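Local coordinates for protein MEM-A1 (Soil metagenome, PDB 6E0S) that probably hydrolyses the beta-lactam ring of antibiotics with the help of bound zinc, as a subclass B3 metallo-beta-lactamase, at residues V48-P53 with I57-G62; K85-S90 with G98-L103; F203-S208 with Q276-A281; A223-L228 with Q266-A271. All blocks are in the same frame, centred on the assembly; numbering follows the deposited sequence.

Contact 1. Residues V48-P53 with I57-G62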
# COMPACT_ATOMS: atom_id res chain seq x y z
N VAL A 48 -5.61 1.85 5.37
CA VAL A 48 -6.14 3.20 5.43
C VAL A 48 -7.59 3.18 4.99
O VAL A 48 -7.91 2.64 3.92
CB VAL A 48 -5.30 4.16 4.57
CG1 VAL A 48 -6.08 5.48 4.32
CG2 VAL A 48 -3.95 4.42 5.24
N LEU A 49 -8.46 3.78 5.81
CA LEU A 49 -9.88 3.90 5.52
C LEU A 49 -10.18 5.31 5.01
O LEU A 49 -9.87 6.29 5.69
CB LEU A 49 -10.72 3.64 6.77
CG LEU A 49 -12.25 3.70 6.53
CD1 LEU A 49 -12.67 2.47 5.73
CD2 LEU A 49 -12.95 3.75 7.91
N ILE A 50 -10.78 5.41 3.83
CA ILE A 50 -11.19 6.69 3.26
C ILE A 50 -12.70 6.69 3.30
O ILE A 50 -13.35 6.01 2.50
CB ILE A 50 -10.68 6.89 1.83
CG1 ILE A 50 -9.19 6.55 1.74
CG2 ILE A 50 -10.98 8.32 1.37
CD1 ILE A 50 -8.56 6.62 0.29
N ALA A 51 -13.27 7.45 4.22
CA ALA A 51 -14.69 7.29 4.54
C ALA A 51 -15.57 8.29 3.80
O ALA A 51 -15.12 9.38 3.42
CB ALA A 51 -14.90 7.45 6.04
N SER A 52 -16.84 7.92 3.56
CA SER A 52 -17.79 8.87 3.01
C SER A 52 -19.21 8.41 3.32
O SER A 52 -19.45 7.21 3.56
CB SER A 52 -17.59 9.05 1.50
OG SER A 52 -18.41 8.13 0.80
N PRO A 53 -20.17 9.32 3.28
CA PRO A 53 -21.58 8.92 3.47
C PRO A 53 -22.09 7.99 2.39
O PRO A 53 -23.11 7.32 2.60
CB PRO A 53 -22.33 10.27 3.43
CG PRO A 53 -21.32 11.30 3.82
CD PRO A 53 -20.01 10.78 3.22
N ILE A 57 -13.66 3.48 1.09
CA ILE A 57 -12.59 2.77 0.40
C ILE A 57 -11.56 2.35 1.43
O ILE A 57 -11.12 3.18 2.24
CB ILE A 57 -11.95 3.64 -0.68
CG1 ILE A 57 -13.02 3.98 -1.71
CG2 ILE A 57 -10.69 2.96 -1.26
CD1 ILE A 57 -12.54 4.99 -2.83
N LEU A 58 -11.16 1.09 1.40
CA LEU A 58 -10.13 0.60 2.30
C LEU A 58 -8.89 0.21 1.50
O LEU A 58 -9.00 -0.51 0.50
CB LEU A 58 -10.66 -0.59 3.10
CG LEU A 58 -9.62 -1.25 3.99
CD1 LEU A 58 -9.20 -0.37 5.21
CD2 LEU A 58 -10.13 -2.64 4.42
N ILE A 59 -7.72 0.73 1.88
CA ILE A 59 -6.45 0.39 1.23
C ILE A 59 -5.75 -0.64 2.10
O ILE A 59 -5.40 -0.36 3.25
CB ILE A 59 -5.55 1.61 0.98
CG1 ILE A 59 -6.28 2.67 0.17
CG2 ILE A 59 -4.30 1.18 0.17
CD1 ILE A 59 -5.39 3.85 -0.19
N ASP A 60 -5.61 -1.85 1.53
CA ASP A 60 -4.82 -2.97 2.01
C ASP A 60 -5.52 -3.73 3.12
O ASP A 60 -6.50 -3.25 3.71
CB ASP A 60 -3.41 -2.53 2.44
CG ASP A 60 -2.43 -2.59 1.30
OD1 ASP A 60 -2.81 -3.07 0.21
OD2 ASP A 60 -1.27 -2.16 1.47
N GLY A 61 -5.05 -4.95 3.37
CA GLY A 61 -5.64 -5.77 4.42
C GLY A 61 -4.58 -6.34 5.35
O GLY A 61 -4.91 -7.18 6.20
N GLY A 62 -3.33 -5.91 5.21
CA GLY A 62 -2.32 -6.52 6.06
C GLY A 62 -2.24 -8.02 5.78
O GLY A 62 -2.61 -8.51 4.70
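Val48 and Ile59 stand side by side across an antiparallel beta hairpin, with CB of Val48 4.4 Å from CB of Ile59. Ile50 and Ile57 form the next such pair on the same face of the sheet, and both pairs are hydrogen-bonded ones. The two rows are joined diagonally where CD1 of Ile50 comes to 4.2 Å from CD1 of Ile59. In Ile50 and Ile59 CG1 lies beside the backbone N (chi1 -48° and -56°) and the chain then runs out extended, which carries the two CD1 methyls toward each other. Beta-branched residues suit this place because their width fills the face close to the strand. Leu49 and Leu58, the non-hydrogen-bonded pair between them, point to the opposite face. With CG of Leu58 turned away from its backbone N (chi1 175°), its CD1 turns toward the partner strand and lies 3.5 Å from Val48 O. Leu49 mirrors this, its CD1 lying 3.9 Å from Ile57 O. Three of the four backbone bonds are nearly straight and short, whereas Val48 N to Ile59 O is longer, at 3.1 Å, and more bent. Trp176 and Trp178 pack on the isoleucine face from the second sheet, as expected in the alpha-beta/beta-alpha sandwich of the superfamily. At the strand's end Asp60 turns to polar partners, Asn89, Ser90 and Tyr191. The chemistry is thus divided: four N-H...O bonds serve the hydrogen-bonded pairs, the leucines' peptide groups serve the flanking strands, and hydrocarbon packing joins the valine-isoleucine face while leucine methyls rest against carbonyls.

Contact 2. Residues K85-S90 with G98-L103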
# COMPACT_ATOMS: atom_id res chain seq x y z
N LYS A 85 -16.99 -0.32 0.38
CA LYS A 85 -17.40 -0.73 -0.95
C LYS A 85 -16.25 -1.25 -1.80
O LYS A 85 -16.47 -2.06 -2.71
CB LYS A 85 -18.06 0.45 -1.66
CG LYS A 85 -19.28 0.98 -0.93
CD LYS A 85 -20.28 -0.15 -0.66
CE LYS A 85 -21.38 0.25 0.31
NZ LYS A 85 -22.23 -0.96 0.70
N LEU A 86 -15.03 -0.76 -1.55
CA LEU A 86 -13.89 -1.10 -2.40
C LEU A 86 -12.70 -1.32 -1.50
O LEU A 86 -12.52 -0.58 -0.54
CB LEU A 86 -13.54 0.04 -3.39
CG LEU A 86 -14.70 0.50 -4.27
CD1 LEU A 86 -14.41 1.85 -4.88
CD2 LEU A 86 -14.88 -0.55 -5.37
N ILE A 87 -11.92 -2.34 -1.80
CA ILE A 87 -10.67 -2.60 -1.11
C ILE A 87 -9.58 -2.52 -2.17
O ILE A 87 -9.67 -3.22 -3.18
CB ILE A 87 -10.66 -3.96 -0.40
CG1 ILE A 87 -11.69 -3.96 0.73
CG2 ILE A 87 -9.27 -4.23 0.17
CD1 ILE A 87 -12.02 -5.41 1.29
N LEU A 88 -8.60 -1.64 -1.96
CA LEU A 88 -7.51 -1.45 -2.93
C LEU A 88 -6.26 -2.13 -2.39
O LEU A 88 -6.05 -2.16 -1.18
CB LEU A 88 -7.22 0.04 -3.17
CG LEU A 88 -8.40 0.99 -3.29
CD1 LEU A 88 -7.96 2.46 -3.56
CD2 LEU A 88 -9.44 0.48 -4.32
N ASN A 89 -5.45 -2.69 -3.28
CA ASN A 89 -4.22 -3.36 -2.85
C ASN A 89 -3.00 -2.59 -3.33
O ASN A 89 -2.95 -2.15 -4.49
CB ASN A 89 -4.21 -4.79 -3.38
CG ASN A 89 -2.95 -5.57 -3.00
OD1 ASN A 89 -2.37 -6.26 -3.84
ND2 ASN A 89 -2.54 -5.51 -1.72
N SER A 90 -2.03 -2.41 -2.44
CA SER A 90 -0.72 -1.88 -2.81
C SER A 90 0.08 -2.97 -3.53
O SER A 90 0.33 -2.87 -4.74
CB SER A 90 0.04 -1.36 -1.58
OG SER A 90 0.27 -2.40 -0.65
N GLY A 98 -2.76 -10.40 2.34
CA GLY A 98 -3.21 -11.65 2.94
C GLY A 98 -4.50 -11.51 3.74
O GLY A 98 -5.27 -12.48 3.86
N GLY A 99 -4.75 -10.34 4.32
CA GLY A 99 -5.98 -10.08 5.04
C GLY A 99 -7.17 -9.69 4.17
O GLY A 99 -8.29 -9.52 4.65
N ILE A 100 -6.95 -9.57 2.86
CA ILE A 100 -7.99 -8.98 2.01
C ILE A 100 -9.19 -9.92 1.89
O ILE A 100 -10.35 -9.48 1.91
CB ILE A 100 -7.41 -8.62 0.65
CG1 ILE A 100 -6.50 -7.40 0.81
CG2 ILE A 100 -8.58 -8.42 -0.38
CD1 ILE A 100 -5.93 -6.85 -0.50
N SER A 101 -8.96 -11.23 1.77
CA SER A 101 -10.06 -12.17 1.62
C SER A 101 -11.06 -12.07 2.79
O SER A 101 -12.28 -12.03 2.57
CB SER A 101 -9.47 -13.57 1.48
OG SER A 101 -10.26 -14.56 2.04
N GLU A 102 -10.55 -11.97 4.01
CA GLU A 102 -11.45 -11.89 5.17
C GLU A 102 -12.17 -10.54 5.22
O GLU A 102 -13.37 -10.47 5.54
CB GLU A 102 -10.66 -12.14 6.44
CG GLU A 102 -11.37 -11.74 7.75
CD GLU A 102 -12.58 -12.61 8.09
OE1 GLU A 102 -12.81 -13.65 7.42
OE2 GLU A 102 -13.31 -12.26 9.05
N LEU A 103 -11.45 -9.47 4.93
CA LEU A 103 -12.08 -8.14 4.94
C LEU A 103 -13.12 -8.05 3.83
O LEU A 103 -14.17 -7.43 4.01
CB LEU A 103 -11.01 -7.05 4.80
CG LEU A 103 -10.27 -6.79 6.12
CD1 LEU A 103 -8.93 -6.12 5.87
CD2 LEU A 103 -11.10 -5.90 7.07
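Ile87, on a central strand of the sheet, pushes its CD1 into the first turn of helix 100-107, where Ile87 CD1 lies 3.8 Å from Leu103 C and 4.0 Å from Leu103 CB. The two side chains cross at about a right angle. Beyond the strand's end the roles reverse: CD1 of Ile100 lies against Asn89, 3.8 Å from ND2 and 3.9 Å from CB, again with the side chains roughly perpendicular. Asn89 has CG anti to its backbone N (chi1 179°), which swings the amide toward this methyl. It can tolerate the apolar neighbour because its amide nitrogen is engaged elsewhere, with Asp60 OD1 and the backbone O of His91, a zinc ligand. These end contacts are the tight part. Between them Ile87 CG2 and Ile100 CG1 are farther apart, at 4.3 Å, and Val111 of the adjoining strand packs on both residues. The outward side of the helix is more open, with Ser101 and Glu102 partly exposed and Glu102 in a salt bridge with Arg105; polar residues suit that side. Strand 84-88, helix 100-107 and the parallel strand 110-114 make a beta-alpha-beta crossover, and the connection begins with the zinc-binding HxHxDH motif of metallo-beta-lactamases.

Contact 3. Residues F203-S208 with Q276-A281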
# COMPACT_ATOMS: atom_id res chain seq x y z
N PHE A 203 16.58 -15.03 -7.60
CA PHE A 203 16.21 -13.85 -8.37
C PHE A 203 17.28 -12.76 -8.24
O PHE A 203 17.83 -12.53 -7.16
CB PHE A 203 14.87 -13.31 -7.88
CG PHE A 203 14.32 -12.20 -8.73
CD1 PHE A 203 13.49 -12.48 -9.80
CD2 PHE A 203 14.64 -10.88 -8.47
CE1 PHE A 203 12.99 -11.46 -10.59
CE2 PHE A 203 14.15 -9.86 -9.26
CZ PHE A 203 13.33 -10.16 -10.32
N ARG A 204 17.57 -12.08 -9.35
CA ARG A 204 18.53 -10.98 -9.35
C ARG A 204 17.95 -9.81 -10.11
O ARG A 204 17.52 -9.97 -11.26
CB ARG A 204 19.85 -11.41 -10.00
CG ARG A 204 20.58 -12.50 -9.27
CD ARG A 204 21.68 -13.07 -10.16
NE ARG A 204 22.47 -12.02 -10.80
CZ ARG A 204 23.58 -11.48 -10.29
NH1 ARG A 204 24.04 -11.88 -9.11
NH2 ARG A 204 24.22 -10.53 -10.95
N TYR A 205 17.92 -8.64 -9.47
CA TYR A 205 17.48 -7.44 -10.17
C TYR A 205 18.42 -7.09 -11.32
O TYR A 205 17.98 -6.50 -12.31
CB TYR A 205 17.36 -6.26 -9.20
CG TYR A 205 16.06 -6.28 -8.41
CD1 TYR A 205 14.95 -5.56 -8.85
CD2 TYR A 205 15.94 -7.03 -7.24
CE1 TYR A 205 13.76 -5.57 -8.15
CE2 TYR A 205 14.75 -7.05 -6.53
CZ TYR A 205 13.66 -6.32 -6.99
OH TYR A 205 12.46 -6.35 -6.29
N SER A 206 19.71 -7.46 -11.21
CA SER A 206 20.67 -7.24 -12.29
C SER A 206 20.25 -7.91 -13.59
O SER A 206 20.85 -7.63 -14.63
CB SER A 206 22.05 -7.78 -11.90
OG SER A 206 22.39 -7.41 -10.59
N GLY A 207 19.28 -8.82 -13.55
CA GLY A 207 18.85 -9.52 -14.75
C GLY A 207 18.23 -10.85 -14.42
O GLY A 207 18.93 -11.77 -13.97
N SER A 208 16.91 -10.98 -14.61
CA SER A 208 16.23 -12.26 -14.42
C SER A 208 15.17 -12.45 -15.49
O SER A 208 14.28 -11.60 -15.64
CB SER A 208 15.62 -12.39 -13.02
OG SER A 208 16.53 -13.06 -12.16
N GLN A 276 20.75 0.48 -4.79
CA GLN A 276 22.18 0.45 -5.07
C GLN A 276 22.88 -0.59 -4.20
O GLN A 276 23.75 -1.33 -4.69
CB GLN A 276 22.80 1.84 -4.86
CG GLN A 276 22.34 2.88 -5.91
CD GLN A 276 22.53 2.36 -7.33
OE1 GLN A 276 23.67 2.13 -7.78
NE2 GLN A 276 21.44 2.17 -8.05
N LYS A 277 22.50 -0.69 -2.92
CA LYS A 277 23.07 -1.73 -2.07
C LYS A 277 22.73 -3.13 -2.59
O LYS A 277 23.59 -4.02 -2.57
CB LYS A 277 22.58 -1.56 -0.64
CG LYS A 277 23.09 -0.31 0.05
CD LYS A 277 22.51 -0.18 1.46
CE LYS A 277 23.14 0.97 2.22
NZ LYS A 277 22.53 1.05 3.57
N LYS A 278 21.50 -3.32 -3.08
CA LYS A 278 21.11 -4.63 -3.61
C LYS A 278 21.92 -4.97 -4.87
O LYS A 278 22.43 -6.09 -5.01
CB LYS A 278 19.60 -4.64 -3.89
CG LYS A 278 19.03 -5.95 -4.47
CD LYS A 278 19.31 -7.10 -3.48
CE LYS A 278 18.78 -8.42 -3.97
NZ LYS A 278 19.30 -9.53 -3.10
N LEU A 279 22.09 -4.01 -5.77
CA LEU A 279 22.87 -4.28 -6.96
C LEU A 279 24.32 -4.61 -6.60
O LEU A 279 24.93 -5.49 -7.23
CB LEU A 279 22.81 -3.10 -7.91
CG LEU A 279 21.44 -2.79 -8.51
CD1 LEU A 279 21.52 -1.46 -9.30
CD2 LEU A 279 20.97 -3.92 -9.41
N ALA A 280 24.87 -3.95 -5.57
CA ALA A 280 26.23 -4.25 -5.14
C ALA A 280 26.32 -5.65 -4.54
O ALA A 280 27.26 -6.40 -4.82
CB ALA A 280 26.73 -3.21 -4.13
N ALA A 281 25.33 -6.03 -3.73
CA ALA A 281 25.30 -7.38 -3.16
C ALA A 281 25.19 -8.43 -4.25
O ALA A 281 25.80 -9.50 -4.16
CB ALA A 281 24.14 -7.50 -2.17
O HOH W 1 19.17 -11.02 -5.68
O HOH W 2 24.54 -5.85 -9.91
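Ser206 OG sits beside its own backbone N (chi1 -45°), and Leu279 carries CG in the same sense (chi1 -65°), which brings OG of Ser206 to 3.9 Å from CD2 of Leu279. The serine belongs to a type I beta turn from Arg204 to Gly207 that rests against the long C-terminal helix 263-285. The same Leu279 CD2 also touches the root of Tyr205, 4.3 Å from its CB. Alongside, the aliphatic part of Lys278 approaches the tyrosine ring obliquely, its CG 4.3 Å from Tyr205 CD2. A long, flexible lysine suits this boundary between core and solvent: its NZ makes a weak 3.0 Å bond to a water that donates to Phe203 O. Within its own segment, CE2 of Phe203 lies 3.9 Å above the centre of the tyrosine ring, whose OH binds Gly168 O, next to the zinc ligand His169. Farther along the helix, Glu282 grips the turn through Tyr205 N and Ser206 OG. Gly207 closes the turn with backbone angles at which a CB would strike the preceding carbonyl. A second water bridges turn and helix, donating at 2.7 Å to Ser206 OG and at 2.7 Å to the backbone O of Leu279.

Contact 4. Residues A223-L228 with Q266-A271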
# COMPACT_ATOMS: atom_id res chain seq x y z
N ALA A 223 11.34 7.04 -9.22
CA ALA A 223 11.18 8.39 -9.76
C ALA A 223 9.73 8.84 -9.71
O ALA A 223 9.46 10.01 -9.43
CB ALA A 223 11.70 8.47 -11.20
N THR A 224 8.80 7.94 -10.00
CA THR A 224 7.38 8.27 -9.93
C THR A 224 6.99 8.75 -8.54
O THR A 224 6.34 9.80 -8.39
CB THR A 224 6.53 7.07 -10.32
OG1 THR A 224 6.72 6.81 -11.70
CG2 THR A 224 5.02 7.33 -10.06
N VAL A 225 7.36 8.00 -7.51
CA VAL A 225 6.97 8.37 -6.15
C VAL A 225 7.66 9.66 -5.72
O VAL A 225 7.05 10.52 -5.07
CB VAL A 225 7.26 7.20 -5.19
CG1 VAL A 225 7.08 7.64 -3.74
CG2 VAL A 225 6.32 6.05 -5.52
N ALA A 226 8.92 9.83 -6.11
CA ALA A 226 9.63 11.05 -5.79
C ALA A 226 8.92 12.28 -6.34
O ALA A 226 8.98 13.36 -5.72
CB ALA A 226 11.06 10.99 -6.34
N ALA A 227 8.25 12.14 -7.49
CA ALA A 227 7.65 13.30 -8.16
C ALA A 227 6.20 13.56 -7.74
O ALA A 227 5.60 14.52 -8.23
CB ALA A 227 7.72 13.13 -9.68
N LEU A 228 5.63 12.77 -6.85
CA LEU A 228 4.20 12.90 -6.59
C LEU A 228 3.88 14.17 -5.80
O LEU A 228 4.65 14.62 -4.95
CB LEU A 228 3.70 11.69 -5.80
CG LEU A 228 3.70 10.34 -6.49
CD1 LEU A 228 3.30 9.31 -5.46
CD2 LEU A 228 2.69 10.38 -7.64
N GLN A 266 11.90 11.84 0.17
CA GLN A 266 12.82 11.16 1.09
C GLN A 266 12.64 9.64 1.04
O GLN A 266 13.62 8.88 1.11
CB GLN A 266 12.62 11.69 2.51
CG GLN A 266 13.16 13.11 2.67
CD GLN A 266 12.62 13.83 3.89
OE1 GLN A 266 11.76 13.31 4.60
NE2 GLN A 266 13.09 15.05 4.10
N TYR A 267 11.39 9.20 1.00
CA TYR A 267 11.08 7.77 0.90
C TYR A 267 11.66 7.18 -0.39
O TYR A 267 12.21 6.07 -0.40
CB TYR A 267 9.56 7.62 0.93
CG TYR A 267 8.99 6.24 0.79
CD1 TYR A 267 8.47 5.81 -0.44
CD2 TYR A 267 8.94 5.37 1.87
CE1 TYR A 267 7.90 4.56 -0.58
CE2 TYR A 267 8.38 4.11 1.74
CZ TYR A 267 7.88 3.70 0.51
OH TYR A 267 7.30 2.45 0.37
N ALA A 268 11.52 7.92 -1.49
CA ALA A 268 12.05 7.43 -2.75
C ALA A 268 13.57 7.41 -2.74
O ALA A 268 14.18 6.45 -3.21
CB ALA A 268 11.53 8.28 -3.92
N GLU A 269 14.20 8.44 -2.14
CA GLU A 269 15.66 8.44 -2.07
C GLU A 269 16.17 7.27 -1.24
O GLU A 269 17.18 6.65 -1.58
CB GLU A 269 16.17 9.75 -1.49
CG GLU A 269 16.16 10.87 -2.49
CD GLU A 269 16.77 12.14 -1.94
OE1 GLU A 269 17.83 12.06 -1.28
OE2 GLU A 269 16.16 13.22 -2.17
N ARG A 270 15.46 6.94 -0.16
CA ARG A 270 15.90 5.81 0.66
C ARG A 270 15.81 4.52 -0.14
O ARG A 270 16.70 3.66 -0.06
CB ARG A 270 15.07 5.75 1.93
CG ARG A 270 15.41 6.88 2.89
CD ARG A 270 14.75 6.69 4.25
NE ARG A 270 13.29 6.71 4.18
CZ ARG A 270 12.52 7.77 4.43
NH1 ARG A 270 13.07 8.94 4.74
NH2 ARG A 270 11.19 7.65 4.35
N ALA A 271 14.74 4.37 -0.92
CA ALA A 271 14.61 3.20 -1.78
C ALA A 271 15.71 3.16 -2.82
O ALA A 271 16.22 2.08 -3.16
CB ALA A 271 13.24 3.21 -2.45
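The ring of Tyr267 meets CG1 of Val225 at its edge, close to the ring plane, with CG1 4.0 Å from the ring atom CD1. Valine and tyrosine side chains cross obliquely here, and a methyl abuts the rim of the aromatic instead of lying on a face. The second flat group, the Arg270 guanidinium, takes no part across the contact and folds back along its own helix: Gln266 O lies 3.5 Å above one face and Tyr267 CA over the same face, both toward the rim. Its NH2 is bonded to Ala240 O. Val225 has CG1 opposite its backbone N (chi1 170°), which aims this branch at the partner helix. Beside it the backbones draw together through alanines. CB of Ala268 is 3.7 Å from CB of Ala226 and 3.7 Å from Ala226 N, and CA of Ala226 and CA of Ala268 are 5.3 Å apart. Alanine suits this spot, since its small methyl permits so close an approach of two helices. The phenolic OH of Tyr267 is tied to Asp193 O, a polar anchor for a buried ring. The contact joins the last turn of helix 214-226 to the early part of helix 263-285, near the Cys230-Cys264 disulfide. Tyr267 reaches beyond both helices to strand 232-235 and Ala192 of strand 185-192, while Leu195 packs against Val225 and Tyr267 alike.

From the N terminus, contact 1 closes first, a short hairpin turn between neighbouring strands of the seven-stranded sheet. Contact 2 follows in series, closing the brief loop between strand 84-88 and helix 100-107. The two adjoin: Leu58 O receives Leu88 N, Ile57 packs on Leu88, and Gly61 touches Leu103, so hairpin, strand and helix form one body. Contacts 3 and 4 lie on the opposite side of the chain's centre. Contact 3 spans a long stretch, from the 203-208 turn to the C-terminal helix, and contact 4 falls wholly within that span. Both use helix 263-285, with centres about 19 Å apart, fastening it at two levels.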